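Local structure of galacto-N-biose/lacto-N-biose I transporter substrate-binding protein (Bifidobacterium longum, 2Z8F) at residues Thr162-Ala166 against Gly167-Met171; Thr313-Pro316 against Asp317-Gln321; Gln217-Asp221 against Ala222-Thr226; Thr31-Asn34 against Asp35-Lys39. The protein binds galacto-N-biose and lacto-N-biose I, and here holds lacto-N-tetraose, probably delivering such sugars to its ABC transporter as an extracellular solute-binding protein. All blocks are in the same frame, centred on the assembly; numbering follows the deposited sequence.

Overall arrangement
The four contacts form two pairs set far apart in a solute-binding fold. Contact 4 opens the helix 33-43 of a beta-alpha-beta unit, and contact 2 opens the helix 315-320 that packs against it; their centres lie about 10 Å apart. Contacts 1 and 3 end helices 153-165 and 207-221, again with centres about 10 Å apart. Contacts 2 and 3 lie on opposite sides of the chain's centre, their own centres about 37 Å apart. Along the chain the order is 4, 1, 3, 2, so the first and last become neighbours. Helix starts thus pair in one region, with the side chains of Leu-318 and Val-33 each about 9 Å from a bound galactose, and helix ends in the other.

Contact 1 of 4, residues Thr162-Ala166 against Gly167-Met171; sequences TAAAA and GKYIM
The ring of Tyr-169 meets the methyl of Ala-164 obliquely, with Tyr-169 CE1 standing 4.1 Å from Ala-164 CB. The CA-CB bond of Tyr-169 leads away from the helix, but CG is anti to the carbonyl carbon (chi1 -54°), and the ring comes back beside the last helical turn. Its phenol then shares a water with the helix: the water donates to Ala-164 O at 2.8 Å and lies 2.7 Å from Tyr-169 OH. The same carbonyl also receives a backbone bond, Gly-167 N to Ala-164 O, from well above its plane. One residue on, Lys-168 N donates to Ala-163 O over 2.9 Å. Beside these bonds the Ala-163 methyl takes up the aliphatic contacts, with Lys-168 CB lying 4.2 Å from Ala-163 CB and Ile-170 CG2 coming within 3.9 Å of that same methyl. Ile-170 reaches further along helix 153-165 to Phe-156 and Ala-160, whereas the ammonium group of Lys-168 leads outward to Gly-242 O. Gly-167 takes the positive phi (68°) that turns the chain out of the helix, a conformation that favours glycine; a CB on this residue would run into Ala-166 O. Two backbone bonds, the Ala-164 to Gly-167 one enclosed by the Ala-163 to Lys-168 one, a glycine of positive phi at the C-prime position and an apolar contact straddling the turn are together the signature of a Schellman motif, which here ends helix 153-165.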
ATOM      1  N   THR A 162       8.957 -24.330  14.599  1.00 22.70           N
ATOM      2  CA  THR A 162       9.753 -24.221  15.836  1.00 23.67           C
ATOM      3  C   THR A 162       9.212 -23.093  16.692  1.00 23.15           C
ATOM      4  O   THR A 162       9.004 -23.273  17.900  1.00 22.63           O
ATOM      5  CB  THR A 162      11.258 -23.995  15.544  1.00 24.34           C
ATOM      6  OG1 THR A 162      11.783 -25.125  14.828  1.00 24.83           O
ATOM      7  CG2 THR A 162      12.036 -23.842  16.840  1.00 26.56           C
ATOM      8  N   ALA A 163       8.976 -21.932  16.073  1.00 22.20           N
ATOM      9  CA  ALA A 163       8.437 -20.777  16.802  1.00 21.98           C
ATOM     10  C   ALA A 163       7.059 -21.067  17.398  1.00 22.19           C
ATOM     11  O   ALA A 163       6.781 -20.721  18.552  1.00 21.76           O
ATOM     12  CB  ALA A 163       8.388 -19.536  15.898  1.00 22.33           C
ATOM     13  N   ALA A 164       6.202 -21.702  16.599  1.00 21.78           N
ATOM     14  CA  ALA A 164       4.813 -21.964  16.989  1.00 21.65           C
ATOM     15  C   ALA A 164       4.744 -22.919  18.186  1.00 22.25           C
ATOM     16  O   ALA A 164       3.875 -22.769  19.062  1.00 22.39           O
ATOM     17  CB  ALA A 164       4.039 -22.524  15.801  1.00 22.31           C
ATOM     18  N   ALA A 165       5.661 -23.888  18.217  1.00 22.05           N
ATOM     19  CA  ALA A 165       5.722 -24.865  19.330  1.00 23.06           C
ATOM     20  C   ALA A 165       6.043 -24.127  20.631  1.00 24.08           C
ATOM     21  O   ALA A 165       5.718 -24.596  21.723  1.00 24.86           O
ATOM     22  CB  ALA A 165       6.766 -25.914  19.047  1.00 23.72           C
ATOM     23  N   ALA A 166       6.706 -22.982  20.497  1.00 23.55           N
ATOM     24  CA  ALA A 166       7.049 -22.110  21.620  1.00 23.11           C
ATOM     25  C   ALA A 166       6.043 -20.980  21.852  1.00 23.23           C
ATOM     26  O   ALA A 166       6.298 -20.048  22.636  1.00 22.68           O
ATOM     27  CB  ALA A 166       8.452 -21.542  21.416  1.00 23.06           C
ATOM     28  N   GLY A 167       4.889 -21.041  21.186  1.00 22.54           N
ATOM     29  CA  GLY A 167       3.891 -19.983  21.342  1.00 22.49           C
ATOM     30  C   GLY A 167       4.285 -18.620  20.766  1.00 23.06           C
ATOM     31  O   GLY A 167       3.747 -17.573  21.188  1.00 23.38           O
ATOM     32  N   LYS A 168       5.200 -18.639  19.794  1.00 21.89           N
ATOM     33  CA  LYS A 168       5.622 -17.426  19.073  1.00 22.57           C
ATOM     34  C   LYS A 168       5.240 -17.595  17.604  1.00 22.23           C
ATOM     35  O   LYS A 168       5.102 -18.727  17.130  1.00 22.13           O
ATOM     36  CB  LYS A 168       7.133 -17.245  19.162  1.00 22.55           C
ATOM     37  CG  LYS A 168       7.700 -16.982  20.569  1.00 23.38           C
ATOM     38  CD  LYS A 168       7.233 -15.653  21.105  1.00 23.70           C
ATOM     39  CE  LYS A 168       8.146 -15.176  22.224  1.00 22.50           C
ATOM     40  NZ  LYS A 168       7.389 -14.191  23.030  1.00 23.16           N
ATOM     41  N   TYR A 169       5.081 -16.488  16.885  1.00 21.60           N
ATOM     42  CA  TYR A 169       4.709 -16.573  15.458  1.00 21.44           C
ATOM     43  C   TYR A 169       5.604 -15.655  14.653  1.00 20.07           C
ATOM     44  O   TYR A 169       5.714 -14.475  14.966  1.00 19.59           O
ATOM     45  CB  TYR A 169       3.204 -16.270  15.273  1.00 22.54           C
ATOM     46  CG  TYR A 169       2.402 -17.192  16.173  1.00 24.13           C
ATOM     47  CD1 TYR A 169       2.179 -18.525  15.822  1.00 26.94           C
ATOM     48  CD2 TYR A 169       1.982 -16.764  17.440  1.00 27.55           C
ATOM     49  CE1 TYR A 169       1.499 -19.409  16.696  1.00 29.18           C
ATOM     50  CE2 TYR A 169       1.307 -17.645  18.328  1.00 30.00           C
ATOM     51  CZ  TYR A 169       1.075 -18.961  17.944  1.00 30.29           C
ATOM     52  OH  TYR A 169       0.402 -19.833  18.792  1.00 31.84           O
ATOM     53  N   ILE A 170       6.284 -16.221  13.645  1.00 18.69           N
ATOM     54  CA  ILE A 170       7.145 -15.427  12.789  1.00 18.59           C
ATOM     55  C   ILE A 170       6.446 -15.020  11.467  1.00 18.27           C
ATOM     56  O   ILE A 170       7.091 -14.476  10.569  1.00 18.66           O
ATOM     57  CB  ILE A 170       8.507 -16.109  12.509  1.00 18.56           C
ATOM     58  CG1 ILE A 170       8.351 -17.402  11.699  1.00 18.36           C
ATOM     59  CG2 ILE A 170       9.259 -16.370  13.849  1.00 18.27           C
ATOM     60  CD1 ILE A 170       9.720 -17.974  11.136  1.00 18.55           C
ATOM     61  N   MET A 171       5.145 -15.302  11.369  1.00 17.65           N
ATOM     62  CA  MET A 171       4.336 -14.823  10.258  1.00 18.30           C
ATOM     63  C   MET A 171       2.929 -14.481  10.737  1.00 18.34           C
ATOM     64  O   MET A 171       2.419 -15.070  11.704  1.00 19.05           O
ATOM     65  CB  MET A 171       4.309 -15.880   9.126  1.00 18.25           C
ATOM     66  CG  MET A 171       3.701 -15.421   7.788  1.00 20.35           C
ATOM     67  SD  MET A 171       4.303 -13.840   7.148  1.00 20.10           S
ATOM     68  CE  MET A 171       6.002 -14.226   6.872  1.00 19.74           C
TER
HETATM   69  O   HOH W   1       1.097 -22.482  18.747  1.00 36.46           O

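Contact 2 of 4, residues Thr313-Pro316 against Asp317-Gln321; sequences TQVP and DLVSQ
A single water is gripped by two side chains one turn apart, donating to Gln-314 OE1 and to Asp-317 OD2 at 2.6 Å each. Gln-314 can share it because its chain is bent at chi2 (-48°), which folds the amide round so that OE1 faces the water while NE2 bonds Trp-310 O of helix 301-311. Asp-317 OD2 also comes within 4.0 Å of Gln-314 CB. Gln-314 is the N-cap residue of helix 315-320 and the centre of an inverse gamma turn, and its carbonyl begins the helical ladder: Leu-318 N donates to Gln-314 O over 3.0 Å, almost straight at 171°. The next rung, Val-319 N to Val-315 O, measures 2.8 Å, and over it Val-315 CG1 lies 4.2 Å from Val-319 CG2. On the other flank Leu-318 CG rests 3.4 Å from Gln-314 O and covers the carbonyl of the first rung. Were Leu-318 cut back to an alanine, the Gln-314 carbonyl would probably lose its apolar cover, and the first hydrogen bond of the helix its shelter. Toward the far end, the hydroxyl of Ser-320 donates to Asp-317 O at 2.6 Å while accepting Thr-31 N from the neighbouring helix start. With its carboxylate in the first turn, Asp-317 lies where the positive end of the helix dipole is likely to favour the ionised form, and the shared water gives that charge a hydrogen-bond donor.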
ATOM      1  N   THR A 313       6.473  17.016  -2.279  1.00 17.03           N
ATOM      2  CA  THR A 313       7.923  17.141  -2.116  1.00 17.26           C
ATOM      3  C   THR A 313       8.359  17.595  -0.710  1.00 17.34           C
ATOM      4  O   THR A 313       9.534  17.904  -0.490  1.00 17.70           O
ATOM      5  CB  THR A 313       8.595  18.031  -3.247  1.00 17.77           C
ATOM      6  OG1 THR A 313       7.995  19.327  -3.279  1.00 17.86           O
ATOM      7  CG2 THR A 313       8.432  17.381  -4.619  1.00 16.91           C
ATOM      8  N   GLN A 314       7.425  17.598   0.252  1.00 17.19           N
ATOM      9  CA  GLN A 314       7.789  17.847   1.664  1.00 17.81           C
ATOM     10  C   GLN A 314       8.258  16.544   2.308  1.00 18.02           C
ATOM     11  O   GLN A 314       7.619  15.983   3.199  1.00 18.61           O
ATOM     12  CB  GLN A 314       6.606  18.480   2.443  1.00 18.41           C
ATOM     13  CG  GLN A 314       6.119  19.810   1.817  1.00 19.05           C
ATOM     14  CD  GLN A 314       7.289  20.748   1.508  1.00 21.43           C
ATOM     15  OE1 GLN A 314       7.975  21.217   2.410  1.00 22.22           O
ATOM     16  NE2 GLN A 314       7.547  20.977   0.229  1.00 22.08           N
ATOM     17  N   VAL A 315       9.406  16.052   1.844  1.00 17.60           N
ATOM     18  CA  VAL A 315       9.849  14.712   2.156  1.00 19.30           C
ATOM     19  C   VAL A 315       9.833  14.347   3.651  1.00 19.54           C
ATOM     20  O   VAL A 315       9.193  13.358   4.025  1.00 19.04           O
ATOM     21  CB  VAL A 315      11.179  14.404   1.427  1.00 18.95           C
ATOM     22  CG1 VAL A 315      11.836  13.126   1.941  1.00 19.21           C
ATOM     23  CG2 VAL A 315      10.891  14.321  -0.078  1.00 21.04           C
ATOM     24  N   PRO A 316      10.543  15.104   4.504  1.00 19.26           N
ATOM     25  CA  PRO A 316      10.530  14.697   5.920  1.00 19.72           C
ATOM     26  C   PRO A 316       9.110  14.614   6.526  1.00 19.33           C
ATOM     27  O   PRO A 316       8.833  13.701   7.306  1.00 19.39           O
ATOM     28  CB  PRO A 316      11.365  15.773   6.610  1.00 20.27           C
ATOM     29  CG  PRO A 316      12.206  16.381   5.512  1.00 21.24           C
ATOM     30  CD  PRO A 316      11.409  16.281   4.259  1.00 20.04           C
ATOM     31  N   ASP A 317       8.242  15.553   6.166  1.00 19.75           N
ATOM     32  CA  ASP A 317       6.885  15.574   6.720  1.00 19.51           C
ATOM     33  C   ASP A 317       6.094  14.353   6.249  1.00 18.91           C
ATOM     34  O   ASP A 317       5.408  13.716   7.029  1.00 18.75           O
ATOM     35  CB  ASP A 317       6.140  16.856   6.356  1.00 20.30           C
ATOM     36  CG  ASP A 317       6.783  18.120   6.945  1.00 22.76           C
ATOM     37  OD1 ASP A 317       7.548  18.032   7.921  1.00 25.81           O
ATOM     38  OD2 ASP A 317       6.483  19.206   6.417  1.00 27.23           O
ATOM     39  N   LEU A 318       6.214  14.016   4.962  1.00 17.95           N
ATOM     40  CA  LEU A 318       5.571  12.797   4.451  1.00 17.97           C
ATOM     41  C   LEU A 318       6.132  11.542   5.117  1.00 17.53           C
ATOM     42  O   LEU A 318       5.377  10.602   5.459  1.00 16.96           O
ATOM     43  CB  LEU A 318       5.800  12.703   2.933  1.00 17.73           C
ATOM     44  CG  LEU A 318       5.222  13.836   2.054  1.00 19.37           C
ATOM     45  CD1 LEU A 318       5.722  13.745   0.603  1.00 20.53           C
ATOM     46  CD2 LEU A 318       3.715  13.843   2.072  1.00 21.46           C
ATOM     47  N   VAL A 319       7.462  11.489   5.267  1.00 17.34           N
ATOM     48  CA  VAL A 319       8.084  10.361   5.946  1.00 17.46           C
ATOM     49  C   VAL A 319       7.511  10.194   7.345  1.00 18.05           C
ATOM     50  O   VAL A 319       7.260   9.074   7.773  1.00 18.05           O
ATOM     51  CB  VAL A 319       9.631  10.446   5.974  1.00 17.51           C
ATOM     52  CG1 VAL A 319      10.240   9.445   6.961  1.00 15.92           C
ATOM     53  CG2 VAL A 319      10.205  10.268   4.553  1.00 17.90           C
ATOM     54  N   SER A 320       7.241  11.311   8.029  1.00 18.75           N
ATOM     55  CA  SER A 320       6.683  11.234   9.376  1.00 19.02           C
ATOM     56  C   SER A 320       5.341  10.468   9.435  1.00 18.49           C
ATOM     57  O   SER A 320       5.016   9.831  10.452  1.00 19.27           O
ATOM     58  CB  SER A 320       6.538  12.641   9.985  1.00 18.42           C
ATOM     59  OG  SER A 320       5.321  13.259   9.608  1.00 20.39           O
ATOM     60  N   GLN A 321       4.585  10.536   8.335  1.00 17.36           N
ATOM     61  CA  GLN A 321       3.299   9.824   8.182  1.00 17.89           C
ATOM     62  C   GLN A 321       3.487   8.348   7.815  1.00 18.20           C
ATOM     63  O   GLN A 321       2.508   7.599   7.675  1.00 18.13           O
ATOM     64  CB  GLN A 321       2.458  10.513   7.099  1.00 17.63           C
ATOM     65  CG  GLN A 321       1.942  11.928   7.464  1.00 17.31           C
ATOM     66  CD  GLN A 321       0.671  11.947   8.318  1.00 19.04           C
ATOM     67  OE1 GLN A 321      -0.109  10.980   8.369  1.00 17.23           O
ATOM     68  NE2 GLN A 321       0.428  13.106   8.965  1.00 18.31           N
TER
HETATM   69  O   HOH W   2       7.356  21.200   4.979  1.00 37.13           O

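Contact 3 of 4, residues Gln217-Asp221 against Ala222-Thr226; sequences QQLLD and AKAAT
Leu-220 O is gripped twice by one residue, Lys-223, within the Schellman motif that ends helix 207-221. Lys-223 N donates to Leu-220 O at 3.0 Å and Lys-223 NZ to the same oxygen at 3.1 Å, the two arriving from opposite faces of the carbonyl plane. A bend at chi2 (66°) folds the lysine chain back over the helix end and brings its ammonium group there. The companion bond of the motif runs from Ala-224 N to Leu-219 O over 2.9 Å, and Lys-223 itself takes the positive phi (53°) that turns the chain out of the helix. Behind these bonds lies an apolar layer. Leu-219 CB lies 4.1 Å from Ala-225 CB, and Leu-219 CD2 approaches Ala-224 CB at 4.3 Å, so the leucine packs against the chain as it leaves the helix. Helix 153-165 backs this layer, with Ala-160 against Leu-219 and Ala-164 against Ala-224. After the turn the chain runs on beside the residues that follow that helix, Thr-226 pairing by backbone with Met-171. Farther out, Gln-217, whose OE1 accepts from Val-388 N, bonds through its NE2 to the Asp-221 carboxylate one turn ahead. Gln-217 NE2 reaches Asp-221 OD1 over 3.1 Å from above the carboxylate plane, the oxygen lying close to the plane of the glutamine amide.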
ATOM      1  N   GLN A 217      -0.628 -21.704   3.067  1.00 17.98           N
ATOM      2  CA  GLN A 217      -1.371 -22.925   3.365  1.00 18.37           C
ATOM      3  C   GLN A 217      -0.598 -23.772   4.369  1.00 18.65           C
ATOM      4  O   GLN A 217      -1.168 -24.260   5.341  1.00 19.67           O
ATOM      5  CB  GLN A 217      -1.649 -23.744   2.090  1.00 18.77           C
ATOM      6  CG  GLN A 217      -2.629 -24.896   2.348  1.00 20.00           C
ATOM      7  CD  GLN A 217      -4.023 -24.382   2.685  1.00 19.67           C
ATOM      8  OE1 GLN A 217      -4.689 -23.799   1.836  1.00 22.09           O
ATOM      9  NE2 GLN A 217      -4.475 -24.600   3.931  1.00 21.91           N
ATOM     10  N   GLN A 218       0.697 -23.978   4.103  1.00 18.12           N
ATOM     11  CA  GLN A 218       1.532 -24.794   4.984  1.00 19.47           C
ATOM     12  C   GLN A 218       1.628 -24.170   6.376  1.00 19.27           C
ATOM     13  O   GLN A 218       1.544 -24.888   7.366  1.00 20.07           O
ATOM     14  CB  GLN A 218       2.928 -25.022   4.412  1.00 20.20           C
ATOM     15  CG  GLN A 218       2.927 -25.893   3.169  1.00 20.99           C
ATOM     16  CD  GLN A 218       4.311 -26.391   2.786  1.00 21.90           C
ATOM     17  OE1 GLN A 218       4.701 -26.336   1.609  1.00 28.01           O
ATOM     18  NE2 GLN A 218       5.060 -26.861   3.762  1.00 20.49           N
ATOM     19  N   LEU A 219       1.792 -22.844   6.437  1.00 19.66           N
ATOM     20  CA  LEU A 219       1.749 -22.124   7.723  1.00 19.95           C
ATOM     21  C   LEU A 219       0.443 -22.306   8.498  1.00 20.54           C
ATOM     22  O   LEU A 219       0.455 -22.611   9.706  1.00 20.55           O
ATOM     23  CB  LEU A 219       2.080 -20.645   7.542  1.00 20.19           C
ATOM     24  CG  LEU A 219       3.532 -20.371   7.122  1.00 18.88           C
ATOM     25  CD1 LEU A 219       3.687 -18.901   6.766  1.00 19.66           C
ATOM     26  CD2 LEU A 219       4.585 -20.784   8.176  1.00 18.10           C
ATOM     27  N   LEU A 220      -0.686 -22.147   7.815  1.00 20.29           N
ATOM     28  CA  LEU A 220      -1.997 -22.283   8.462  1.00 21.03           C
ATOM     29  C   LEU A 220      -2.251 -23.723   8.904  1.00 21.66           C
ATOM     30  O   LEU A 220      -2.776 -23.951   9.988  1.00 22.82           O
ATOM     31  CB  LEU A 220      -3.127 -21.804   7.542  1.00 20.60           C
ATOM     32  CG  LEU A 220      -3.161 -20.306   7.280  1.00 21.21           C
ATOM     33  CD1 LEU A 220      -4.217 -19.993   6.237  1.00 20.16           C
ATOM     34  CD2 LEU A 220      -3.426 -19.523   8.584  1.00 22.23           C
ATOM     35  N   ASP A 221      -1.866 -24.689   8.084  1.00 21.68           N
ATOM     36  CA  ASP A 221      -2.070 -26.091   8.430  1.00 23.08           C
ATOM     37  C   ASP A 221      -1.273 -26.431   9.685  1.00 23.86           C
ATOM     38  O   ASP A 221      -1.692 -27.270  10.476  1.00 24.70           O
ATOM     39  CB  ASP A 221      -1.625 -27.002   7.273  1.00 23.29           C
ATOM     40  CG  ASP A 221      -2.601 -26.991   6.095  1.00 24.08           C
ATOM     41  OD1 ASP A 221      -3.723 -26.456   6.233  1.00 24.96           O
ATOM     42  OD2 ASP A 221      -2.237 -27.546   5.022  1.00 27.74           O
ATOM     43  N   ALA A 222      -0.117 -25.783   9.845  1.00 24.14           N
ATOM     44  CA  ALA A 222       0.799 -26.053  10.940  1.00 24.40           C
ATOM     45  C   ALA A 222       0.483 -25.166  12.130  1.00 24.94           C
ATOM     46  O   ALA A 222       1.172 -25.237  13.153  1.00 25.32           O
ATOM     47  CB  ALA A 222       2.232 -25.848  10.489  1.00 24.33           C
ATOM     48  N   LYS A 223      -0.567 -24.354  12.006  1.00 24.73           N
ATOM     49  CA  LYS A 223      -0.960 -23.429  13.066  1.00 25.53           C
ATOM     50  C   LYS A 223       0.235 -22.579  13.482  1.00 25.31           C
ATOM     51  O   LYS A 223       0.516 -22.385  14.685  1.00 26.09           O
ATOM     52  CB  LYS A 223      -1.559 -24.207  14.257  1.00 26.34           C
ATOM     53  CG  LYS A 223      -3.031 -24.504  14.114  1.00 30.23           C
ATOM     54  CD  LYS A 223      -3.338 -25.458  12.987  1.00 36.01           C
ATOM     55  CE  LYS A 223      -4.740 -25.186  12.431  1.00 38.69           C
ATOM     56  NZ  LYS A 223      -4.931 -25.868  11.126  1.00 40.61           N
ATOM     57  N   ALA A 224       0.941 -22.068  12.465  1.00 24.14           N
ATOM     58  CA  ALA A 224       2.223 -21.375  12.635  1.00 23.40           C
ATOM     59  C   ALA A 224       2.205 -19.946  12.085  1.00 22.19           C
ATOM     60  O   ALA A 224       3.253 -19.330  11.872  1.00 22.57           O
ATOM     61  CB  ALA A 224       3.363 -22.207  11.992  1.00 22.48           C
ATOM     62  N   ALA A 225       1.012 -19.416  11.844  1.00 21.64           N
ATOM     63  CA  ALA A 225       0.857 -17.994  11.560  1.00 20.26           C
ATOM     64  C   ALA A 225      -0.339 -17.481  12.345  1.00 20.29           C
ATOM     65  O   ALA A 225      -1.344 -18.207  12.490  1.00 20.69           O
ATOM     66  CB  ALA A 225       0.640 -17.767  10.081  1.00 19.83           C
ATOM     67  N   THR A 226      -0.258 -16.248  12.830  1.00 20.02           N
ATOM     68  CA  THR A 226      -1.449 -15.635  13.412  1.00 20.33           C
ATOM     69  C   THR A 226      -2.532 -15.434  12.335  1.00 21.17           C
ATOM     70  O   THR A 226      -2.236 -15.277  11.128  1.00 20.07           O
ATOM     71  CB  THR A 226      -1.160 -14.277  14.120  1.00 20.49           C
ATOM     72  OG1 THR A 226      -0.796 -13.290  13.151  1.00 19.60           O
ATOM     73  CG2 THR A 226      -0.048 -14.393  15.134  1.00 20.94           C
TER

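Contact 4 of 4, residues Thr31-Asn34 against Asp35-Lys39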
ATOM      1  N   THR A  31       3.841  14.619  11.795  1.00 19.91           N
ATOM      2  CA  THR A  31       3.596  16.004  11.364  1.00 20.33           C
ATOM      3  C   THR A  31       2.257  15.999  10.646  1.00 20.09           C
ATOM      4  O   THR A  31       2.102  15.419   9.570  1.00 20.34           O
ATOM      5  CB  THR A  31       4.741  16.562  10.458  1.00 20.27           C
ATOM      6  OG1 THR A  31       5.981  16.487  11.168  1.00 21.52           O
ATOM      7  CG2 THR A  31       4.453  18.003  10.032  1.00 21.53           C
ATOM      8  N   LEU A  32       1.253  16.608  11.274  1.00 19.69           N
ATOM      9  CA  LEU A  32      -0.097  16.488  10.770  1.00 18.91           C
ATOM     10  C   LEU A  32      -0.263  17.121   9.408  1.00 18.18           C
ATOM     11  O   LEU A  32       0.354  18.144   9.113  1.00 18.18           O
ATOM     12  CB  LEU A  32      -1.077  17.171  11.734  1.00 19.59           C
ATOM     13  CG  LEU A  32      -1.065  16.551  13.126  1.00 20.30           C
ATOM     14  CD1 LEU A  32      -1.833  17.492  14.058  1.00 23.24           C
ATOM     15  CD2 LEU A  32      -1.725  15.177  13.119  1.00 23.91           C
ATOM     16  N   VAL A  33      -1.124  16.527   8.586  1.00 19.05           N
ATOM     17  CA  VAL A  33      -1.365  17.100   7.266  1.00 18.96           C
ATOM     18  C   VAL A  33      -1.755  18.583   7.392  1.00 19.55           C
ATOM     19  O   VAL A  33      -1.280  19.429   6.637  1.00 19.92           O
ATOM     20  CB  VAL A  33      -2.422  16.324   6.445  1.00 18.85           C
ATOM     21  CG1 VAL A  33      -2.729  17.046   5.157  1.00 19.35           C
ATOM     22  CG2 VAL A  33      -1.930  14.912   6.172  1.00 18.48           C
ATOM     23  N   ASN A  34      -2.571  18.922   8.380  1.00 20.13           N
ATOM     24  CA  ASN A  34      -2.972  20.310   8.504  1.00 21.21           C
ATOM     25  C   ASN A  34      -1.848  21.275   8.852  1.00 20.18           C
ATOM     26  O   ASN A  34      -1.898  22.450   8.468  1.00 20.77           O
ATOM     27  CB  ASN A  34      -4.095  20.434   9.512  1.00 21.77           C
ATOM     28  CG  ASN A  34      -5.404  19.829   8.988  1.00 24.87           C
ATOM     29  OD1 ASN A  34      -6.114  19.174   9.726  1.00 32.79           O
ATOM     30  ND2 ASN A  34      -5.717  20.061   7.705  1.00 28.73           N
ATOM     31  N   ASP A  35      -0.847  20.769   9.563  1.00 19.75           N
ATOM     32  CA  ASP A  35       0.323  21.567   9.913  1.00 19.00           C
ATOM     33  C   ASP A  35       1.248  21.707   8.695  1.00 18.96           C
ATOM     34  O   ASP A  35       1.897  22.737   8.529  1.00 20.88           O
ATOM     35  CB  ASP A  35       1.027  20.998  11.135  1.00 19.25           C
ATOM     36  CG  ASP A  35       0.215  21.218  12.417  1.00 20.58           C
ATOM     37  OD1 ASP A  35      -0.362  22.308  12.562  1.00 23.86           O
ATOM     38  OD2 ASP A  35       0.128  20.302  13.238  1.00 25.80           O
ATOM     39  N   ILE A  36       1.273  20.704   7.820  1.00 18.09           N
ATOM     40  CA  ILE A  36       2.030  20.838   6.574  1.00 17.23           C
ATOM     41  C   ILE A  36       1.361  21.909   5.675  1.00 16.39           C
ATOM     42  O   ILE A  36       2.002  22.890   5.215  1.00 16.79           O
ATOM     43  CB  ILE A  36       2.120  19.470   5.817  1.00 16.50           C
ATOM     44  CG1 ILE A  36       2.736  18.375   6.706  1.00 16.64           C
ATOM     45  CG2 ILE A  36       2.924  19.635   4.497  1.00 17.27           C
ATOM     46  CD1 ILE A  36       2.509  16.923   6.165  1.00 20.11           C
ATOM     47  N   VAL A  37       0.057  21.741   5.451  1.00 16.62           N
ATOM     48  CA  VAL A  37      -0.725  22.626   4.607  1.00 16.36           C
ATOM     49  C   VAL A  37      -0.715  24.060   5.171  1.00 16.64           C
ATOM     50  O   VAL A  37      -0.671  25.013   4.411  1.00 17.20           O
ATOM     51  CB  VAL A  37      -2.162  22.081   4.389  1.00 17.07           C
ATOM     52  CG1 VAL A  37      -3.016  23.039   3.590  1.00 17.51           C
ATOM     53  CG2 VAL A  37      -2.069  20.741   3.624  1.00 17.24           C
ATOM     54  N   ALA A  38      -0.700  24.211   6.499  1.00 18.08           N
ATOM     55  CA  ALA A  38      -0.623  25.563   7.080  1.00 18.47           C
ATOM     56  C   ALA A  38       0.604  26.357   6.626  1.00 18.98           C
ATOM     57  O   ALA A  38       0.543  27.583   6.482  1.00 19.85           O
ATOM     58  CB  ALA A  38      -0.682  25.512   8.600  1.00 18.31           C
ATOM     59  N   LYS A  39       1.714  25.659   6.418  1.00 19.04           N
ATOM     60  CA  LYS A  39       2.929  26.298   5.890  1.00 19.65           C
ATOM     61  C   LYS A  39       2.676  26.845   4.483  1.00 18.89           C
ATOM     62  O   LYS A  39       3.060  27.987   4.166  1.00 19.20           O
ATOM     63  CB  LYS A  39       4.073  25.286   5.857  1.00 19.75           C
ATOM     64  CG  LYS A  39       4.521  24.799   7.223  1.00 21.49           C
ATOM     65  CD  LYS A  39       5.707  23.801   7.102  1.00 26.82           C
ATOM     66  CE  LYS A  39       6.963  24.455   6.529  1.00 30.70           C
ATOM     67  NZ  LYS A  39       8.102  23.468   6.364  1.00 33.55           N
TER
HETATM   68  O   HOH W   3       1.926  18.456  13.302  1.00 24.40           O
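Thr-31 and Ile-36 cross at about a right angle at the start of helix 33-43, with the methyl Thr-31 CG2 3.8 Å from Ile-36 CG1. Ile-36 CG1 is anti to its carbonyl carbon (chi1 -56°), which lays the long branch back toward the helix start, 3.4 Å from Leu-32 O and with its CD1 near the carbonyl of Thr-31. Leu-32 and Asp-35 instead lie side by side and point the same way, Leu-32 CD1 being 3.5 Å from Asp-35 OD2. That carboxylate oxygen also takes a water at 2.6 Å, and the water in turn accepts from Leu-32 N, so the aspartate reaches the chain just before the helix through one bridging molecule. Val-33 and Val-37 run alongside each other too, CG1 of Val-33 lying 4.1 Å from CG2 of Val-37, one turn apart over a nearly straight backbone bond from Val-37 N to Val-33 O. An alanine in place of Ile-36 would lack the branch that the Thr-31 methyl crosses and would probably strip the cover from Leu-32 O. Outside the helix, Ile-36 and both valines pack on Phe-311 of helix 301-311, and Ile-36 also touches Asp-317 of helix 315-320. The valines lean on Ala-51 of strand 47-53, whose carbonyl accepts Asn-34 ND2, joining helix to following strand within the beta-alpha-beta unit.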